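Local structure of glycosyl hydrolases family 31 family protein (Aspergillus niger, 6DRU) at residues Q396-A401 against S469-I474; M169-S174 against V435-P440; I176-F181 against T508-W513; N364-N369 against N426-T431; T353-N358 against A405-G410. The protein hydrolyses alpha-xylosidic bonds, releasing alpha-xylose from the non-reducing terminal glucose of xyloglucan oligosaccharides. All coordinates share one frame; numbering follows the deposited sequence.

Contact 1 (Q396-A401 against S469-I474); sequences QADGGA and SRSGYI. With XYS (alpha-D-xylopyranose), chain N; BGC (beta-D-glucopyranose), chain F.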
# COMPACT_ATOMS: atom_id res chain seq x y z
N GLN A 396 17.39 16.50 20.56
CA GLN A 396 17.17 16.13 19.16
C GLN A 396 16.66 14.69 19.02
O GLN A 396 17.04 13.97 18.09
CB GLN A 396 18.44 16.34 18.34
CG GLN A 396 18.74 17.79 18.07
CD GLN A 396 18.35 18.20 16.67
OE1 GLN A 396 18.73 17.55 15.70
NE2 GLN A 396 17.59 19.28 16.55
N ALA A 397 15.79 14.28 19.94
CA ALA A 397 15.24 12.93 19.93
C ALA A 397 13.73 12.95 19.65
O ALA A 397 12.96 12.24 20.30
CB ALA A 397 15.52 12.22 21.25
N ASP A 398 13.31 13.75 18.67
CA ASP A 398 11.89 13.85 18.35
C ASP A 398 11.37 12.56 17.73
O ASP A 398 10.20 12.21 17.93
CB ASP A 398 11.65 15.03 17.41
CG ASP A 398 11.94 16.37 18.07
OD1 ASP A 398 13.14 16.74 18.17
OD2 ASP A 398 10.99 17.06 18.48
N GLY A 399 12.20 11.84 17.00
CA GLY A 399 11.80 10.60 16.38
C GLY A 399 11.67 10.73 14.87
O GLY A 399 11.28 11.78 14.34
N GLY A 400 11.99 9.65 14.17
CA GLY A 400 11.96 9.65 12.72
C GLY A 400 13.20 10.27 12.12
O GLY A 400 14.24 9.60 12.00
N ALA A 401 13.11 11.53 11.73
CA ALA A 401 14.28 12.28 11.28
C ALA A 401 15.09 12.71 12.50
O ALA A 401 14.84 12.28 13.63
CB ALA A 401 13.85 13.48 10.43
N SER A 469 14.97 17.09 28.19
CA SER A 469 14.43 16.54 26.95
C SER A 469 13.68 17.62 26.18
O SER A 469 13.12 18.55 26.77
CB SER A 469 13.49 15.36 27.23
OG SER A 469 12.73 15.02 26.09
N ARG A 470 13.68 17.49 24.86
CA ARG A 470 12.99 18.42 23.97
C ARG A 470 11.68 17.87 23.44
O ARG A 470 11.00 18.55 22.67
CB ARG A 470 13.90 18.80 22.79
CG ARG A 470 13.67 20.20 22.25
CD ARG A 470 14.63 20.49 21.11
NE ARG A 470 14.40 19.62 19.97
CZ ARG A 470 15.22 19.52 18.93
NH1 ARG A 470 16.34 20.25 18.89
NH2 ARG A 470 14.94 18.70 17.93
N SER A 471 11.30 16.65 23.83
CA SER A 471 10.08 16.03 23.33
C SER A 471 9.58 15.03 24.37
O SER A 471 10.23 14.78 25.39
CB SER A 471 10.32 15.36 21.98
OG SER A 471 9.10 14.99 21.37
N GLY A 472 8.42 14.47 24.09
CA GLY A 472 7.81 13.53 25.02
C GLY A 472 6.45 13.12 24.49
O GLY A 472 6.17 13.27 23.30
N TYR A 473 5.61 12.61 25.39
CA TYR A 473 4.28 12.18 24.97
C TYR A 473 3.39 12.05 26.21
O TYR A 473 3.65 12.69 27.24
CB TYR A 473 4.36 10.88 24.15
CG TYR A 473 3.18 10.68 23.24
CD1 TYR A 473 2.79 11.67 22.34
CD2 TYR A 473 2.45 9.50 23.26
CE1 TYR A 473 1.71 11.49 21.50
CE2 TYR A 473 1.37 9.31 22.42
CZ TYR A 473 1.00 10.31 21.55
OH TYR A 473 -0.07 10.14 20.71
N ILE A 474 2.35 11.23 26.09
CA ILE A 474 1.39 11.06 27.17
C ILE A 474 2.09 10.52 28.41
O ILE A 474 2.79 9.51 28.35
CB ILE A 474 0.25 10.13 26.72
CG1 ILE A 474 -0.43 10.69 25.46
CG2 ILE A 474 -0.76 9.94 27.83
CD1 ILE A 474 -1.40 9.73 24.82
C1 XYS N . 19.75 21.70 19.26
C2 XYS N . 19.23 22.10 20.62
C3 XYS N . 20.10 23.20 21.18
C4 XYS N . 21.55 22.77 21.15
C5 XYS N . 21.91 22.29 19.76
O1 XYS N . 19.73 22.83 18.41
O2 XYS N . 17.90 22.55 20.51
O3 XYS N . 19.72 23.49 22.50
O4 XYS N . 22.37 23.87 21.49
O5 XYS N . 21.07 21.22 19.38
C2 BGC F . 19.71 23.65 12.08
C3 BGC F . 18.89 22.50 12.56
C4 BGC F . 19.69 21.70 13.61
C5 BGC F . 20.21 22.62 14.67
C6 BGC F . 21.10 21.84 15.63
C1 BGC F . 20.11 24.47 13.28
O2 BGC F . 18.94 24.47 11.16
O3 BGC F . 18.58 21.69 11.48
O4 BGC F . 18.85 20.74 14.20
O5 BGC F . 20.97 23.67 14.09
O6 BGC F . 21.90 22.74 16.37
O HOH W 1 11.59 19.14 19.87
O HOH W 2 8.58 16.70 19.60
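The guanidinium of Arg470 has the CA of Gln396 over one face, 3.6 Å above the plane and offset toward the rim. At its edge lie Asp398 and O2 of the bound xylose. Arg470 NH2 forms a salt bridge with Asp398 OD1 at 2.7 Å. The N-H...O angle is 157°, and the oxygen is met on its syn side. The carboxylate and guanidinium planes are turned 39° apart. Arg470 NH1 donates to xylose O2 at 3.2 Å. The arginine chain runs extended from CB and bends at chi3 (64°), which turns the guanidinium toward Asp398 and the sugar. Both segments are loops that follow parallel strands of the family 31 TIM barrel, 391-394 and 467-469. Such loops after the barrel strands carry the active site in this fold. Arg470 belongs to the xylose pocket, and its side chain is about 4 Å from that of Asp487, the probable proton donor. Two waters also bind Asp398 OD2. One accepts from Arg470 NE at 2.9 Å and lies within reach of Asp398 OD2 and Arg470 O. The other donates to Asp398 OD2 at 2.7 Å and accepts from Ser471 OG.

Contact 2 (M169-S174 against V435-P440); sequences MVNFNS and VGKLYP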
# COMPACT_ATOMS: atom_id res chain seq x y z
N MET A 169 -0.00 14.97 14.46
CA MET A 169 0.75 14.22 15.46
C MET A 169 2.04 13.67 14.86
O MET A 169 2.23 12.47 14.70
CB MET A 169 -0.12 13.12 16.06
CG MET A 169 -1.19 13.63 16.99
SD MET A 169 -1.89 12.32 18.01
CE MET A 169 -3.27 11.81 16.98
N VAL A 170 2.93 14.60 14.52
CA VAL A 170 4.27 14.28 14.03
C VAL A 170 5.24 15.22 14.72
O VAL A 170 5.07 16.44 14.68
CB VAL A 170 4.37 14.38 12.49
CG1 VAL A 170 3.73 15.66 11.99
CG2 VAL A 170 5.82 14.29 12.05
N ASN A 171 6.26 14.66 15.36
CA ASN A 171 7.15 15.44 16.21
C ASN A 171 8.25 16.11 15.40
O ASN A 171 8.79 15.53 14.46
CB ASN A 171 7.78 14.54 17.28
CG ASN A 171 6.76 13.99 18.25
OD1 ASN A 171 5.59 14.39 18.24
ND2 ASN A 171 7.19 13.08 19.11
N PHE A 172 8.57 17.35 15.78
CA PHE A 172 9.76 18.03 15.30
C PHE A 172 10.10 19.14 16.29
O PHE A 172 9.40 19.34 17.29
CB PHE A 172 9.59 18.56 13.87
CG PHE A 172 8.41 19.47 13.68
CD1 PHE A 172 8.49 20.82 13.98
CD2 PHE A 172 7.22 18.97 13.16
CE1 PHE A 172 7.41 21.65 13.78
CE2 PHE A 172 6.13 19.80 12.96
CZ PHE A 172 6.23 21.14 13.28
N ASN A 173 11.20 19.84 16.02
CA ASN A 173 11.76 20.84 16.93
C ASN A 173 10.70 21.84 17.39
O ASN A 173 10.09 22.53 16.57
CB ASN A 173 12.91 21.57 16.24
CG ASN A 173 13.84 22.27 17.23
OD1 ASN A 173 13.40 22.76 18.26
ND2 ASN A 173 15.13 22.30 16.90
N SER A 174 10.48 21.89 18.71
CA SER A 174 9.58 22.80 19.42
C SER A 174 8.11 22.40 19.29
O SER A 174 7.24 23.18 19.72
CB SER A 174 9.73 24.25 18.97
OG SER A 174 9.02 24.49 17.77
N VAL A 435 3.81 3.70 15.74
CA VAL A 435 4.29 3.73 17.12
C VAL A 435 5.27 4.89 17.30
O VAL A 435 5.90 5.03 18.36
CB VAL A 435 4.93 2.38 17.49
CG1 VAL A 435 6.37 2.29 17.01
CG2 VAL A 435 4.84 2.13 18.99
N GLY A 436 5.37 5.75 16.28
CA GLY A 436 6.40 6.78 16.28
C GLY A 436 6.34 7.73 17.46
O GLY A 436 7.38 8.18 17.95
N LYS A 437 5.14 8.05 17.94
CA LYS A 437 5.01 8.97 19.07
C LYS A 437 5.65 8.44 20.34
O LYS A 437 5.82 9.20 21.30
CB LYS A 437 3.53 9.28 19.33
CG LYS A 437 2.76 9.69 18.08
CD LYS A 437 3.27 11.00 17.52
CE LYS A 437 2.69 12.19 18.28
NZ LYS A 437 3.73 13.19 18.63
N LEU A 438 6.01 7.15 20.37
CA LEU A 438 6.65 6.55 21.54
C LEU A 438 8.13 6.89 21.64
O LEU A 438 8.69 6.84 22.74
CB LEU A 438 6.47 5.03 21.50
CG LEU A 438 7.29 4.13 22.42
CD1 LEU A 438 6.92 4.35 23.88
CD2 LEU A 438 7.12 2.67 22.04
N TYR A 439 8.78 7.26 20.53
CA TYR A 439 10.24 7.36 20.50
C TYR A 439 10.80 8.31 21.56
O TYR A 439 11.67 7.88 22.34
CB TYR A 439 10.71 7.75 19.10
CG TYR A 439 12.21 7.67 18.93
CD1 TYR A 439 13.03 8.76 19.21
CD2 TYR A 439 12.81 6.50 18.50
CE1 TYR A 439 14.40 8.68 19.07
CE2 TYR A 439 14.18 6.41 18.35
CZ TYR A 439 14.97 7.50 18.63
OH TYR A 439 16.33 7.41 18.48
N PRO A 440 10.38 9.58 21.65
CA PRO A 440 10.96 10.44 22.70
C PRO A 440 10.55 10.02 24.10
O PRO A 440 11.32 10.20 25.05
CB PRO A 440 10.42 11.83 22.35
CG PRO A 440 9.14 11.56 21.66
CD PRO A 440 9.36 10.30 20.87
O HOH W 3 5.71 11.89 20.99
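The loop 169-174, between strands 166-168 and 176-183, packs on residues 435-440, which run into helix 439-455. Lys437 lies against Met169 with the carbon part of its side chain. Its CD is 3.3 Å from Met169 O, and its CE is 3.7 Å from Met169 CB. Turns at chi2 (-65°) and chi3 (-81°) fold the lysine chain back, laying CD and CE beside Met169. Its NZ is hydrogen-bonded to Pro177 O. Asn171 takes the other half of the contact. Its ND2 lies 3.6 Å from Pro440 CG. Here a beta-sheet region of the chain meets the family 31 TIM-barrel domain, since helix 439-455 belongs to the barrel portion. A water joins the two segments. Asn171 ND2 donates to it at 2.7 Å, and the water in turn donates to Lys437 O at 2.7 Å. Asn171 ND2 also makes a weak hydrogen bond to Asp398 O. A second subunit also touches the loop, where Val170 packs on Leu121 and Phe172 on Ser120 of that neighbouring chain.

Contact 3 (I176-F181 against T508-W513); sequences IPTPVF and TGWGWW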
# COMPACT_ATOMS: atom_id res chain seq x y z
N ILE A 176 5.54 19.32 20.11
CA ILE A 176 5.29 18.02 20.74
C ILE A 176 3.79 17.78 20.81
O ILE A 176 3.18 17.97 21.88
CB ILE A 176 5.92 17.96 22.14
CG1 ILE A 176 7.32 18.55 22.14
CG2 ILE A 176 5.95 16.52 22.64
CD1 ILE A 176 7.86 18.85 23.52
N PRO A 177 3.15 17.35 19.72
CA PRO A 177 1.70 17.11 19.76
C PRO A 177 1.37 15.92 20.64
O PRO A 177 1.90 14.82 20.44
CB PRO A 177 1.34 16.86 18.29
CG PRO A 177 2.61 16.35 17.69
CD PRO A 177 3.72 17.06 18.40
N THR A 178 0.50 16.14 21.62
CA THR A 178 0.10 15.09 22.56
C THR A 178 -1.41 15.14 22.75
O THR A 178 -1.94 16.14 23.23
CB THR A 178 0.82 15.27 23.90
OG1 THR A 178 2.24 15.25 23.69
CG2 THR A 178 0.45 14.15 24.85
N PRO A 179 -2.13 14.07 22.40
CA PRO A 179 -3.60 14.11 22.44
C PRO A 179 -4.15 13.94 23.86
O PRO A 179 -4.84 12.97 24.19
CB PRO A 179 -3.98 12.94 21.52
CG PRO A 179 -2.87 11.96 21.71
CD PRO A 179 -1.62 12.78 21.91
N VAL A 180 -3.86 14.92 24.71
CA VAL A 180 -4.43 15.03 26.05
C VAL A 180 -4.92 16.46 26.20
O VAL A 180 -4.11 17.40 26.19
CB VAL A 180 -3.42 14.68 27.15
CG1 VAL A 180 -4.00 14.99 28.52
CG2 VAL A 180 -3.01 13.22 27.06
N PHE A 181 -6.23 16.64 26.31
CA PHE A 181 -6.79 17.98 26.37
C PHE A 181 -7.91 18.06 27.40
O PHE A 181 -8.55 17.05 27.72
CB PHE A 181 -7.31 18.44 25.00
CG PHE A 181 -8.58 17.77 24.56
CD1 PHE A 181 -9.82 18.34 24.83
CD2 PHE A 181 -8.54 16.59 23.84
CE1 PHE A 181 -10.99 17.73 24.42
CE2 PHE A 181 -9.71 15.98 23.42
CZ PHE A 181 -10.94 16.55 23.71
N THR A 508 -1.67 19.69 29.46
CA THR A 508 -1.38 18.34 29.02
C THR A 508 -0.90 17.45 30.15
O THR A 508 -0.90 16.22 30.01
CB THR A 508 -0.34 18.37 27.89
OG1 THR A 508 -0.66 19.42 26.98
CG2 THR A 508 -0.32 17.05 27.12
N GLY A 509 -0.50 18.03 31.28
CA GLY A 509 -0.01 17.28 32.42
C GLY A 509 1.47 17.45 32.69
O GLY A 509 1.99 16.80 33.61
N TRP A 510 2.17 18.29 31.94
CA TRP A 510 3.61 18.48 32.08
C TRP A 510 3.87 19.70 32.96
O TRP A 510 3.47 20.81 32.61
CB TRP A 510 4.28 18.65 30.72
CG TRP A 510 3.95 17.56 29.74
CD1 TRP A 510 3.48 16.31 30.02
CD2 TRP A 510 4.08 17.63 28.32
NE1 TRP A 510 3.30 15.60 28.86
CE2 TRP A 510 3.67 16.39 27.80
CE3 TRP A 510 4.51 18.63 27.43
CZ2 TRP A 510 3.67 16.11 26.43
CZ3 TRP A 510 4.51 18.35 26.07
CH2 TRP A 510 4.09 17.10 25.59
N GLY A 511 4.55 19.48 34.08
CA GLY A 511 4.87 20.57 34.99
C GLY A 511 6.30 21.04 34.86
O GLY A 511 6.58 22.24 34.99
N TRP A 512 7.22 20.11 34.62
CA TRP A 512 8.64 20.43 34.50
C TRP A 512 8.90 21.00 33.11
O TRP A 512 9.33 20.30 32.18
CB TRP A 512 9.50 19.20 34.78
CG TRP A 512 9.31 18.58 36.14
CD1 TRP A 512 8.22 18.70 36.96
CD2 TRP A 512 10.23 17.73 36.83
NE1 TRP A 512 8.41 17.98 38.11
CE2 TRP A 512 9.64 17.37 38.06
CE3 TRP A 512 11.51 17.23 36.52
CZ2 TRP A 512 10.28 16.55 38.98
CZ3 TRP A 512 12.14 16.41 37.44
CH2 TRP A 512 11.53 16.08 38.66
N TRP A 513 8.65 22.30 32.96
CA TRP A 513 8.76 22.99 31.68
C TRP A 513 9.62 24.23 31.85
O TRP A 513 9.63 24.86 32.91
CB TRP A 513 7.38 23.36 31.14
CG TRP A 513 7.41 24.03 29.81
CD1 TRP A 513 7.40 23.43 28.58
CD2 TRP A 513 7.44 25.44 29.56
NE1 TRP A 513 7.43 24.38 27.59
CE2 TRP A 513 7.45 25.62 28.16
CE3 TRP A 513 7.46 26.57 30.39
CZ2 TRP A 513 7.49 26.88 27.58
CZ3 TRP A 513 7.49 27.82 29.80
CH2 TRP A 513 7.50 27.97 28.41
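Trp510 meets Ile176 and Thr178 with the far end of its six-membered ring. Ile176 CG2 approaches the ring obliquely, 3.5 Å from Trp510 CH2. Thr178 OG1 lies at the ring edge, 3.2 Å from Trp510 CZ2. Thr178 chi1 of -57° sets OG1 beside the backbone N and turns CG2 to Thr508. Thr178 CG2 meets Thr508 CG2 at 3.8 Å. Val180 CB is 3.9 Å from Thr508 CG2, and Val180 CG1 rests on Thr508 O at 3.7 Å. The Thr508 methyl lies over one face of the Trp510 ring, offset toward the rim. Several elements position these residues. Thr508 lies at the C-terminal side of helix 492-508, its OG1 hydrogen-bonded to Ser504 O. Gly509 follows in a Schellman motif with positive phi (110°). Trp510 NE1 makes a weak hydrogen bond to Tyr473 O. The contact is mainly methyl and ring carbon, with the Thr178 hydroxyl at the indole edge; it joins strand 176-183 to the end of helix 492-508 and the following loop, while Thr508 OG1 and Trp510 NE1 find partners elsewhere.

Contact 4 (N364-N369 against N426-T431); sequences NYDSTN and NYAAGT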
# COMPACT_ATOMS: atom_id res chain seq x y z
N ASN A 364 19.31 6.66 13.69
CA ASN A 364 18.93 6.84 15.09
C ASN A 364 18.87 5.49 15.79
O ASN A 364 18.39 4.50 15.24
CB ASN A 364 17.57 7.53 15.20
CG ASN A 364 17.69 9.04 15.25
OD1 ASN A 364 18.68 9.61 14.81
ND2 ASN A 364 16.67 9.69 15.80
N TYR A 365 19.37 5.45 17.03
CA TYR A 365 19.24 4.24 17.82
C TYR A 365 17.78 4.01 18.18
O TYR A 365 16.96 4.93 18.19
CB TYR A 365 20.11 4.33 19.09
CG TYR A 365 19.38 4.78 20.33
CD1 TYR A 365 19.24 3.92 21.42
CD2 TYR A 365 18.82 6.05 20.43
CE1 TYR A 365 18.58 4.31 22.56
CE2 TYR A 365 18.15 6.45 21.57
CZ TYR A 365 18.03 5.58 22.63
OH TYR A 365 17.37 5.96 23.78
N ASP A 366 17.44 2.76 18.46
CA ASP A 366 16.05 2.36 18.66
C ASP A 366 15.71 2.45 20.15
O ASP A 366 15.97 1.51 20.91
CB ASP A 366 15.82 0.95 18.12
CG ASP A 366 14.35 0.58 18.09
OD1 ASP A 366 13.51 1.46 18.34
OD2 ASP A 366 14.05 -0.60 17.81
N SER A 367 15.12 3.57 20.56
CA SER A 367 14.74 3.73 21.96
C SER A 367 13.61 2.79 22.36
O SER A 367 13.44 2.52 23.55
CB SER A 367 14.33 5.18 22.24
OG SER A 367 13.16 5.53 21.52
N THR A 368 12.84 2.28 21.39
CA THR A 368 11.80 1.31 21.70
C THR A 368 12.36 -0.09 21.94
O THR A 368 11.65 -0.94 22.48
CB THR A 368 10.76 1.26 20.57
OG1 THR A 368 11.33 0.62 19.43
CG2 THR A 368 10.32 2.66 20.19
N ASN A 369 13.61 -0.33 21.55
CA ASN A 369 14.26 -1.61 21.80
C ASN A 369 14.84 -1.61 23.21
O ASN A 369 15.73 -0.80 23.50
CB ASN A 369 15.36 -1.85 20.77
CG ASN A 369 15.95 -3.26 20.84
OD1 ASN A 369 15.93 -3.91 21.88
ND2 ASN A 369 16.48 -3.72 19.71
N ASN A 426 11.63 1.73 10.55
CA ASN A 426 11.34 0.51 11.29
C ASN A 426 11.86 0.62 12.72
O ASN A 426 13.03 0.94 12.93
CB ASN A 426 11.99 -0.70 10.60
CG ASN A 426 11.12 -1.30 9.52
OD1 ASN A 426 9.89 -1.24 9.59
ND2 ASN A 426 11.75 -1.91 8.52
N TYR A 427 10.98 0.35 13.68
CA TYR A 427 11.35 0.23 15.08
C TYR A 427 11.10 -1.20 15.54
O TYR A 427 10.52 -2.02 14.83
CB TYR A 427 10.56 1.20 15.97
CG TYR A 427 10.86 2.66 15.75
CD1 TYR A 427 12.15 3.16 15.93
CD2 TYR A 427 9.86 3.55 15.39
CE1 TYR A 427 12.42 4.50 15.74
CE2 TYR A 427 10.12 4.89 15.20
CZ TYR A 427 11.40 5.36 15.38
OH TYR A 427 11.67 6.70 15.19
N ALA A 428 11.56 -1.49 16.76
CA ALA A 428 11.27 -2.79 17.37
C ALA A 428 9.82 -2.88 17.84
O ALA A 428 9.32 -3.99 18.03
CB ALA A 428 12.22 -3.05 18.54
N ALA A 429 9.15 -1.75 18.04
CA ALA A 429 7.78 -1.72 18.53
C ALA A 429 6.77 -1.42 17.43
O ALA A 429 5.57 -1.37 17.71
CB ALA A 429 7.65 -0.68 19.65
N GLY A 430 7.22 -1.23 16.20
CA GLY A 430 6.35 -0.90 15.10
C GLY A 430 7.08 -0.02 14.11
O GLY A 430 8.31 -0.01 14.06
N THR A 431 6.31 0.70 13.30
CA THR A 431 6.87 1.67 12.37
C THR A 431 6.66 3.08 12.91
O THR A 431 5.98 3.29 13.92
CB THR A 431 6.24 1.53 10.98
OG1 THR A 431 4.84 1.83 11.06
CG2 THR A 431 6.42 0.11 10.46
O HOH W 4 14.11 8.18 15.42
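Asp366 grips the backbone at Ala428. Its OD2 accepts a hydrogen bond from Ala428 N at 2.8 Å, on the syn side of the carboxylate. The N-H...O angle of 136° makes this bond bent. With CG anti to the backbone N (chi1 -170°), the carboxylate extends across to the second loop. The other oxygen serves its own segment. Thr368 OG1 donates to Asp366 OD1 at 2.6 Å, and Thr368 N adds a weak bond to the same atom. OD1 also lies obliquely to the Tyr427 ring, 3.2 Å from CD1, with the carboxylate and ring planes 28° apart. The Asn369 and Ala428 CB atoms meet at 4.0 Å. This is the close-packed part. The contact thins toward Ala429, where the Thr368 and Ala429 CB atoms meet at 3.8 Å. A glycerol, probably from the crystallisation liquor, accompanies this side and is hydrogen-bonded to Thr368 O. On the Tyr427 side, a water accepts from Asn364 ND2 and donates to Tyr427 OH, which is also hydrogen-bonded to Gln432 and Gly400. A type I turn from Asp366 to Asn369 leads into helix 370-385, with Asn369 as its N-cap. Thr431 is the N-cap of helix 432-435. The contact thus joins the loop after strand 360-364 to the loop after strand 425-426, just before a helix in each case.

Contact 5 (T353-N358 against A405-G410); sequences TTDSWN and AYENNG. With NAG (2-acetamido-2-deoxy-beta-D-glucopyranose), chain D; BGC (beta-D-glucopyranose), chain F.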
# COMPACT_ATOMS: atom_id res chain seq x y z
N THR A 353 19.71 4.58 6.33
CA THR A 353 19.99 5.86 6.98
C THR A 353 18.70 6.64 7.18
O THR A 353 17.81 6.65 6.32
CB THR A 353 20.97 6.68 6.15
OG1 THR A 353 20.56 6.67 4.78
CG2 THR A 353 22.37 6.09 6.26
N THR A 354 18.60 7.31 8.33
CA THR A 354 17.38 8.02 8.71
C THR A 354 17.49 9.53 8.56
O THR A 354 16.47 10.20 8.38
CB THR A 354 17.00 7.69 10.15
OG1 THR A 354 18.12 7.93 11.01
CG2 THR A 354 16.60 6.23 10.27
N ASP A 355 18.70 10.09 8.63
CA ASP A 355 18.91 11.52 8.44
C ASP A 355 20.39 11.80 8.22
O ASP A 355 21.16 10.89 7.90
CB ASP A 355 18.39 12.31 9.65
CG ASP A 355 17.92 13.71 9.29
OD1 ASP A 355 18.44 14.28 8.31
OD2 ASP A 355 17.03 14.24 9.99
N SER A 356 20.80 13.06 8.39
CA SER A 356 22.20 13.43 8.26
C SER A 356 22.53 14.51 9.29
O SER A 356 21.65 15.23 9.76
CB SER A 356 22.54 13.94 6.85
OG SER A 356 21.83 15.13 6.55
N TRP A 357 23.81 14.60 9.61
CA TRP A 357 24.34 15.61 10.52
C TRP A 357 25.86 15.51 10.51
O TRP A 357 26.41 14.41 10.35
CB TRP A 357 23.81 15.45 11.95
CG TRP A 357 24.34 16.49 12.88
CD1 TRP A 357 25.27 16.31 13.86
CD2 TRP A 357 24.00 17.88 12.90
NE1 TRP A 357 25.52 17.50 14.50
CE2 TRP A 357 24.75 18.48 13.93
CE3 TRP A 357 23.13 18.68 12.15
CZ2 TRP A 357 24.65 19.84 14.23
CZ3 TRP A 357 23.03 20.02 12.45
CH2 TRP A 357 23.79 20.59 13.48
N ASN A 358 26.52 16.66 10.66
CA ASN A 358 27.98 16.71 10.75
C ASN A 358 28.63 16.16 9.48
O ASN A 358 29.70 15.54 9.52
CB ASN A 358 28.48 15.97 12.00
CG ASN A 358 29.94 16.22 12.29
OD1 ASN A 358 30.77 15.31 12.20
ND2 ASN A 358 30.28 17.46 12.65
N ALA A 405 11.62 19.07 11.13
CA ALA A 405 10.52 18.76 10.22
C ALA A 405 10.98 18.63 8.78
O ALA A 405 10.14 18.53 7.88
CB ALA A 405 9.42 19.81 10.34
N TYR A 406 12.28 18.66 8.54
CA TYR A 406 12.85 18.48 7.21
C TYR A 406 13.97 17.45 7.28
O TYR A 406 14.60 17.26 8.32
CB TYR A 406 13.39 19.81 6.65
CG TYR A 406 14.19 20.62 7.64
CD1 TYR A 406 15.55 20.37 7.84
CD2 TYR A 406 13.60 21.62 8.39
CE1 TYR A 406 16.28 21.11 8.75
CE2 TYR A 406 14.33 22.36 9.31
CZ TYR A 406 15.67 22.10 9.48
OH TYR A 406 16.40 22.84 10.39
N GLU A 407 14.20 16.78 6.16
CA GLU A 407 15.28 15.81 6.07
C GLU A 407 16.58 16.49 5.66
O GLU A 407 16.62 17.67 5.31
CB GLU A 407 14.92 14.70 5.09
CG GLU A 407 14.21 13.51 5.72
CD GLU A 407 15.13 12.68 6.60
OE1 GLU A 407 16.36 12.89 6.55
OE2 GLU A 407 14.62 11.81 7.33
N ASN A 408 17.67 15.72 5.73
CA ASN A 408 19.00 16.18 5.33
C ASN A 408 19.47 17.32 6.24
O ASN A 408 19.94 18.36 5.78
CB ASN A 408 19.04 16.59 3.86
CG ASN A 408 18.59 15.47 2.94
OD1 ASN A 408 19.28 14.46 2.79
ND2 ASN A 408 17.42 15.64 2.33
N ASN A 409 19.32 17.11 7.55
CA ASN A 409 19.74 18.10 8.52
C ASN A 409 21.23 18.39 8.39
O ASN A 409 22.02 17.53 7.98
CB ASN A 409 19.41 17.62 9.94
CG ASN A 409 19.49 18.73 10.96
OD1 ASN A 409 19.64 19.90 10.62
ND2 ASN A 409 19.38 18.37 12.24
N GLY A 410 21.62 19.60 8.76
CA GLY A 410 23.00 20.02 8.68
C GLY A 410 23.46 20.48 7.31
O GLY A 410 24.55 21.05 7.20
C1 NAG D . 31.68 17.44 13.09
C2 NAG D . 32.60 18.48 12.47
C3 NAG D . 33.95 18.57 13.09
C4 NAG D . 33.92 18.41 14.59
C5 NAG D . 33.08 17.21 14.97
C6 NAG D . 33.05 17.06 16.47
C7 NAG D . 31.88 18.75 10.13
C8 NAG D . 32.05 18.40 8.66
N2 NAG D . 32.74 18.17 11.09
O3 NAG D . 34.54 19.79 12.73
O4 NAG D . 35.23 18.23 15.07
O5 NAG D . 31.78 17.42 14.49
O6 NAG D . 31.83 16.48 16.87
O7 NAG D . 31.00 19.52 10.47
C2 BGC F . 19.71 23.65 12.08
C3 BGC F . 18.89 22.50 12.56
C4 BGC F . 19.69 21.70 13.61
C5 BGC F . 20.21 22.62 14.67
C6 BGC F . 21.10 21.84 15.63
C1 BGC F . 20.11 24.47 13.28
O2 BGC F . 18.94 24.47 11.16
O3 BGC F . 18.58 21.69 11.48
O4 BGC F . 18.85 20.74 14.20
O5 BGC F . 20.97 23.67 14.09
O6 BGC F . 21.90 22.74 16.37
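Asp355 leaves strand 355-357 and reaches the loop 405-410. Its CB lies 3.8 Å from Glu407 OE1. CG comes closer to the same oxygen. At chi1 -151° the carboxylate swings out from the strand to the loop. OD1 accepts from Asn409 N at 3.1 Å, on the syn side and nearly straight at 167°. It also accepts from Ser356 N at 2.7 Å, on the anti side. Both donors come from the same face of the carboxylate plane. OD2 is hydrogen-bonded to Leu402 N. Glu407 OE1 is only 3.1 Å from Asp355 OD1, and Glu407 OE2 is 2.7 Å from Thr354 O. Such close oxygens suggest that the glutamate may be protonated. Next along the strand, Ser356 OG donates to Asn409 O at 2.8 Å, in the carbonyl plane and on a lone pair. Trp357 lies beside Asn409, and its CE3 touches Gly410 CA. Asn409 ND2 then donates to O4 of the bound glucose at 3.1 Å, and Trp357 CH2 meets the glucose C6. Asn358 carries an N-linked glycan. Thr354 and Asp355 form a classic beta bulge opposite Ile362, and the strand and loop together border the sugar-binding site of this family 31 barrel.

Contacts 1 and 5 line the sugar site and touch the same glucose; their centres are about 15 Å apart. Contact 1 also reaches the xylose. Contact 2 touches contact 1, with centres about 5 Å apart. Asn173 of its loop is hydrogen-bonded to the backbone N of Asp487, the probable proton donor. Contact 3 is deeper in the chain, its centre about 13 Å from those of contacts 1 and 2. Ile176 of contact 3 is about 11 Å from the xylose, side chain to sugar. Contact 4 lies away from the annotated sites. It meets contact 2 through Tyr439 OH and Tyr365 O, 2.6 Å apart, and contact 5 through Asn364 N and Thr354 OG1, 3.2 Å apart. Contacts 3 and 5 do not touch.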